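Stress response kinase A (Escherichia coli, PDB 1ZYL) phosphorylates itself and other proteins on serine and threonine using ATP, probably with magnesium, and protects cells from stress. Local coordinates at residues Y42-Q45 with R51-V54; T94-N97 with Y102-V105. All blocks are in the same frame, centred on the assembly; numbering follows the deposited sequence.

Contact 1: Y42-Q45 with R51-V54; sequences YQFQ and RFVV
The ring of Phe-44 carries CB of Phe-52 over one face, 3.7 Å from the ring centroid and displaced toward the rim, a CH-pi contact. The two phenyl rings themselves are nearly parallel, planes 23° apart, but slid so far past each other that they barely overlap. CG2 of Val-54 meets the same Phe-44 ring obliquely beside CE2 and CD2. This is the antiparallel beta hairpin of strands 40-44 and 52-57 in the five-stranded sheet of a kinase-like N-terminal lobe. Phe-44 leans across to its partner strand because CG sits between the backbone N and the carbonyl carbon, chi1 70°. Tyr-42, Phe-44, Phe-52 and Val-54 share one face of the sheet; Leu-20 of helix 13-22 packs on Phe-44 and Val-54, and Ile-16 on Tyr-42.

Tyr-42 and Val-54 form a hydrogen-bonded pair, with Tyr-42 N donating to Val-54 O at 3.0 Å and Val-54 N to Tyr-42 O. At the next such pair Phe-44 N reaches Phe-52 O at 2.8 Å, whereas the return bond from Phe-52 N to Phe-44 O is bent and weak. Gln-43 and Val-53, the non-hydrogen-bonded pair between them, turn to the opposite face of the sheet, where CB of Gln-43 lies 3.9 Å from CG1 of Val-53. With CG anti to the backbone N (chi1 -176°) and the chain extended, Gln-43 runs out to Arg-51, its amide plane turned well away from that of the guanidinium. There its NE2 lies over one guanidinium face, 3.8 Å from NH1 of Arg-51.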
loop_
_atom_site.group_PDB
_atom_site.type_symbol
_atom_site.label_atom_id
_atom_site.label_comp_id
_atom_site.label_asym_id
_atom_site.label_seq_id
_atom_site.Cartn_x
_atom_site.Cartn_y
_atom_site.Cartn_z
ATOM N N TYR A 42 -5.812 -17.131 -2.351
ATOM C CA TYR A 42 -6.886 -18.105 -2.500
ATOM C C TYR A 42 -7.475 -18.365 -1.117
ATOM O O TYR A 42 -6.755 -18.311 -0.119
ATOM C CB TYR A 42 -6.352 -19.424 -3.084
ATOM C CG TYR A 42 -5.889 -19.364 -4.532
ATOM C CD1 TYR A 42 -4.598 -18.952 -4.866
ATOM C CD2 TYR A 42 -6.749 -19.730 -5.571
ATOM C CE1 TYR A 42 -4.173 -18.905 -6.205
ATOM C CE2 TYR A 42 -6.339 -19.689 -6.911
ATOM C CZ TYR A 42 -5.053 -19.276 -7.222
ATOM O OH TYR A 42 -4.663 -19.234 -8.547
ATOM N N GLN A 43 -8.776 -18.638 -1.061
ATOM C CA GLN A 43 -9.467 -18.913 0.201
ATOM C C GLN A 43 -9.774 -20.407 0.288
ATOM O O GLN A 43 -9.882 -21.083 -0.734
ATOM C CB GLN A 43 -10.779 -18.128 0.262
ATOM C CG GLN A 43 -11.550 -18.267 1.571
ATOM C CD GLN A 43 -12.990 -17.793 1.449
ATOM O OE1 GLN A 43 -13.823 -18.459 0.832
ATOM N NE2 GLN A 43 -13.285 -16.633 2.028
ATOM N N PHE A 44 -9.924 -20.922 1.504
ATOM C CA PHE A 44 -10.224 -22.338 1.688
ATOM C C PHE A 44 -10.681 -22.638 3.118
ATOM O O PHE A 44 -10.120 -22.113 4.077
ATOM C CB PHE A 44 -8.991 -23.179 1.331
ATOM C CG PHE A 44 -7.854 -23.044 2.307
ATOM C CD1 PHE A 44 -7.746 -23.904 3.394
ATOM C CD2 PHE A 44 -6.896 -22.050 2.149
ATOM C CE1 PHE A 44 -6.700 -23.775 4.310
ATOM C CE2 PHE A 44 -5.845 -21.913 3.062
ATOM C CZ PHE A 44 -5.750 -22.778 4.143
ATOM N N GLN A 45 -11.711 -23.470 3.255
ATOM C CA GLN A 45 -12.228 -23.838 4.573
ATOM C C GLN A 45 -11.302 -24.853 5.223
ATOM O O GLN A 45 -10.370 -25.352 4.593
ATOM C CB GLN A 45 -13.627 -24.445 4.461
ATOM C CG GLN A 45 -14.658 -23.541 3.833
ATOM C CD GLN A 45 -15.981 -24.248 3.624
ATOM O OE1 GLN A 45 -16.667 -24.601 4.583
ATOM N NE2 GLN A 45 -16.342 -24.467 2.365
ATOM N N ARG A 51 -13.140 -20.694 7.410
ATOM C CA ARG A 51 -12.412 -20.059 6.310
ATOM C C ARG A 51 -11.004 -19.513 6.572
ATOM O O ARG A 51 -10.710 -18.958 7.633
ATOM C CB ARG A 51 -13.285 -18.963 5.695
ATOM C CG ARG A 51 -14.695 -19.427 5.344
ATOM C CD ARG A 51 -15.473 -18.323 4.650
ATOM N NE ARG A 51 -15.348 -17.053 5.361
ATOM C CZ ARG A 51 -15.844 -15.896 4.932
ATOM N NH1 ARG A 51 -16.510 -15.841 3.787
ATOM N NH2 ARG A 51 -15.661 -14.790 5.644
ATOM N N PHE A 52 -10.149 -19.686 5.562
ATOM C CA PHE A 52 -8.745 -19.261 5.562
ATOM C C PHE A 52 -8.384 -18.732 4.174
ATOM O O PHE A 52 -9.174 -18.826 3.233
ATOM C CB PHE A 52 -7.829 -20.453 5.852
ATOM C CG PHE A 52 -7.603 -20.715 7.302
ATOM C CD1 PHE A 52 -6.810 -19.860 8.058
ATOM C CD2 PHE A 52 -8.154 -21.840 7.911
ATOM C CE1 PHE A 52 -6.563 -20.119 9.405
ATOM C CE2 PHE A 52 -7.916 -22.114 9.258
ATOM C CZ PHE A 52 -7.118 -21.252 10.007
ATOM N N VAL A 53 -7.183 -18.181 4.048
ATOM C CA VAL A 53 -6.709 -17.677 2.761
ATOM C C VAL A 53 -5.208 -17.897 2.667
ATOM O O VAL A 53 -4.481 -17.680 3.631
ATOM C CB VAL A 53 -6.999 -16.158 2.562
ATOM C CG1 VAL A 53 -8.489 -15.898 2.554
ATOM C CG2 VAL A 53 -6.346 -15.350 3.650
ATOM N N VAL A 54 -4.742 -18.364 1.517
ATOM C CA VAL A 54 -3.315 -18.563 1.347
ATOM C C VAL A 54 -2.873 -17.388 0.508
ATOM O O VAL A 54 -3.595 -16.967 -0.396
ATOM C CB VAL A 54 -2.960 -19.840 0.562
ATOM C CG1 VAL A 54 -1.723 -20.471 1.179
ATOM C CG2 VAL A 54 -4.133 -20.798 0.523
#

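Contact 2: T94-N97 with Y102-V105; sequences TLLN and YFAV
CB of Leu-96 stands over one face of the Phe-103 ring, 3.5 Å from its centroid and 21° off the normal, a CH-pi contact offset toward CZ and CE1. The two side chains cross at about a right angle. A chi1 of 64° swings the Phe-103 ring across toward the 94-97 segment, where it meets Leu-96. The ring also stacks with that of Phe-56 and meets His-23 edge-to-face. The CD2 branch of Leu-96 continues along the partner strand to Val-105, 4.3 Å from its CG2.

Strands 96-98 and 101-107 make a tight antiparallel beta hairpin at one margin of the N-lobe sheet, 96-98 being the outermost strand there.

Leu-95 sends its branches to Tyr-102: CD2 of Leu-95 packs on CB of Tyr-102 at 3.7 Å, while Leu-95 CD1 comes obliquely to the Tyr-102 ring near the ring's own CD1 atom. Ile-67 and Ala-64 of helix 64-79 touch Leu-95 and Tyr-102 respectively, so this group lies between the hairpin and that helix. Asn-97 takes part through its aliphatic carbon, with CB 3.7 Å from CD1 of Tyr-102.

Among the backbone interactions, Phe-103 N donates to Leu-96 O at 2.8 Å, the donor standing 38° out of the carbonyl plane. Leu-96 and Phe-103 are the hydrogen-bonded pair; Asn-97 and Tyr-102, next toward the turn, are a non-hydrogen-bonded one. The same oxygen of Leu-96 receives a CA-H...O contact from Tyr-102 CA at 3.4 Å.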
loop_
_atom_site.group_PDB
_atom_site.type_symbol
_atom_site.label_atom_id
_atom_site.label_comp_id
_atom_site.label_asym_id
_atom_site.label_seq_id
_atom_site.Cartn_x
_atom_site.Cartn_y
_atom_site.Cartn_z
ATOM N N THR A 94 6.040 -18.929 10.084
ATOM C CA THR A 94 4.812 -18.556 9.403
ATOM C C THR A 94 5.022 -18.442 7.894
ATOM O O THR A 94 4.068 -18.520 7.115
ATOM C CB THR A 94 4.272 -17.203 9.952
ATOM O OG1 THR A 94 5.352 -16.274 10.114
ATOM C CG2 THR A 94 3.600 -17.403 11.289
ATOM N N LEU A 95 6.279 -18.281 7.494
ATOM C CA LEU A 95 6.638 -18.125 6.085
ATOM C C LEU A 95 6.919 -19.428 5.352
ATOM O O LEU A 95 8.082 -19.770 5.114
ATOM C CB LEU A 95 7.878 -17.244 5.955
ATOM C CG LEU A 95 7.889 -16.252 4.801
ATOM C CD1 LEU A 95 9.338 -16.009 4.383
ATOM C CD2 LEU A 95 7.052 -16.771 3.648
ATOM N N LEU A 96 5.868 -20.147 4.977
ATOM C CA LEU A 96 6.059 -21.396 4.254
ATOM C C LEU A 96 6.598 -21.093 2.856
ATOM O O LEU A 96 6.543 -19.954 2.386
ATOM C CB LEU A 96 4.738 -22.169 4.152
ATOM C CG LEU A 96 3.898 -22.353 5.422
ATOM C CD1 LEU A 96 4.783 -22.287 6.670
ATOM C CD2 LEU A 96 2.845 -21.269 5.477
ATOM N N ASN A 97 7.123 -22.120 2.197
ATOM C CA ASN A 97 7.674 -21.970 0.855
ATOM C C ASN A 97 7.630 -23.266 0.041
ATOM O O ASN A 97 8.386 -24.205 0.294
ATOM C CB ASN A 97 9.117 -21.475 0.935
ATOM C CG ASN A 97 9.856 -21.638 -0.373
ATOM O OD1 ASN A 97 9.538 -20.982 -1.362
ATOM N ND2 ASN A 97 10.839 -22.528 -0.391
ATOM N N TYR A 102 7.035 -18.347 -2.019
ATOM C CA TYR A 102 6.905 -18.239 -0.569
ATOM C C TYR A 102 5.417 -18.050 -0.351
ATOM O O TYR A 102 4.704 -17.689 -1.280
ATOM C CB TYR A 102 7.616 -16.998 -0.051
ATOM C CG TYR A 102 9.114 -17.079 -0.008
ATOM C CD1 TYR A 102 9.764 -17.793 0.998
ATOM C CD2 TYR A 102 9.889 -16.376 -0.925
ATOM C CE1 TYR A 102 11.155 -17.792 1.098
ATOM C CE2 TYR A 102 11.276 -16.368 -0.838
ATOM C CZ TYR A 102 11.904 -17.071 0.180
ATOM O OH TYR A 102 13.271 -16.996 0.308
ATOM N N PHE A 103 4.938 -18.291 0.862
ATOM C CA PHE A 103 3.524 -18.091 1.136
ATOM C C PHE A 103 3.212 -18.176 2.613
ATOM O O PHE A 103 4.005 -18.701 3.394
ATOM C CB PHE A 103 2.666 -19.101 0.375
ATOM C CG PHE A 103 2.891 -20.535 0.777
ATOM C CD1 PHE A 103 4.100 -21.169 0.524
ATOM C CD2 PHE A 103 1.866 -21.274 1.354
ATOM C CE1 PHE A 103 4.280 -22.521 0.833
ATOM C CE2 PHE A 103 2.040 -22.628 1.666
ATOM C CZ PHE A 103 3.244 -23.249 1.405
ATOM N N ALA A 104 2.052 -17.645 2.987
ATOM C CA ALA A 104 1.596 -17.649 4.366
ATOM C C ALA A 104 0.093 -17.883 4.364
ATOM O O ALA A 104 -0.560 -17.742 3.334
ATOM C CB ALA A 104 1.924 -16.321 5.027
ATOM N N VAL A 105 -0.455 -18.244 5.516
ATOM C CA VAL A 105 -1.883 -18.505 5.630
ATOM C C VAL A 105 -2.482 -17.568 6.666
ATOM O O VAL A 105 -1.968 -17.460 7.775
ATOM C CB VAL A 105 -2.148 -19.974 6.048
ATOM C CG1 VAL A 105 -3.624 -20.271 5.979
ATOM C CG2 VAL A 105 -1.378 -20.926 5.138
#

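Overall arrangement
Contacts 1 and 2 are successive hairpins of one antiparallel sheet, their centres about 13 Å apart, and strands 52-57 and 101-107 join them as neighbours. Val-54 CG1 of contact 1 packs 3.7 Å from Phe-103 CD2 of contact 2, and Phe-44 CZ lies 3.8 Å from Val-105 CG1, giving the two hairpins a continuous apolar face. Backbone bonds between Val-53 and Phe-106 and between Lys-55 and Ala-104 tie the strands together. The active site lies nearby: the side chain of Val-53 is about 10 Å, and that of Ala-104 about 11 Å, from the side chain of Asp-217, a probable magnesium ligand. Tyr-42 is about 9 Å, side chain to side chain, from Ser-36, a residue inferred to lie at the ATP site.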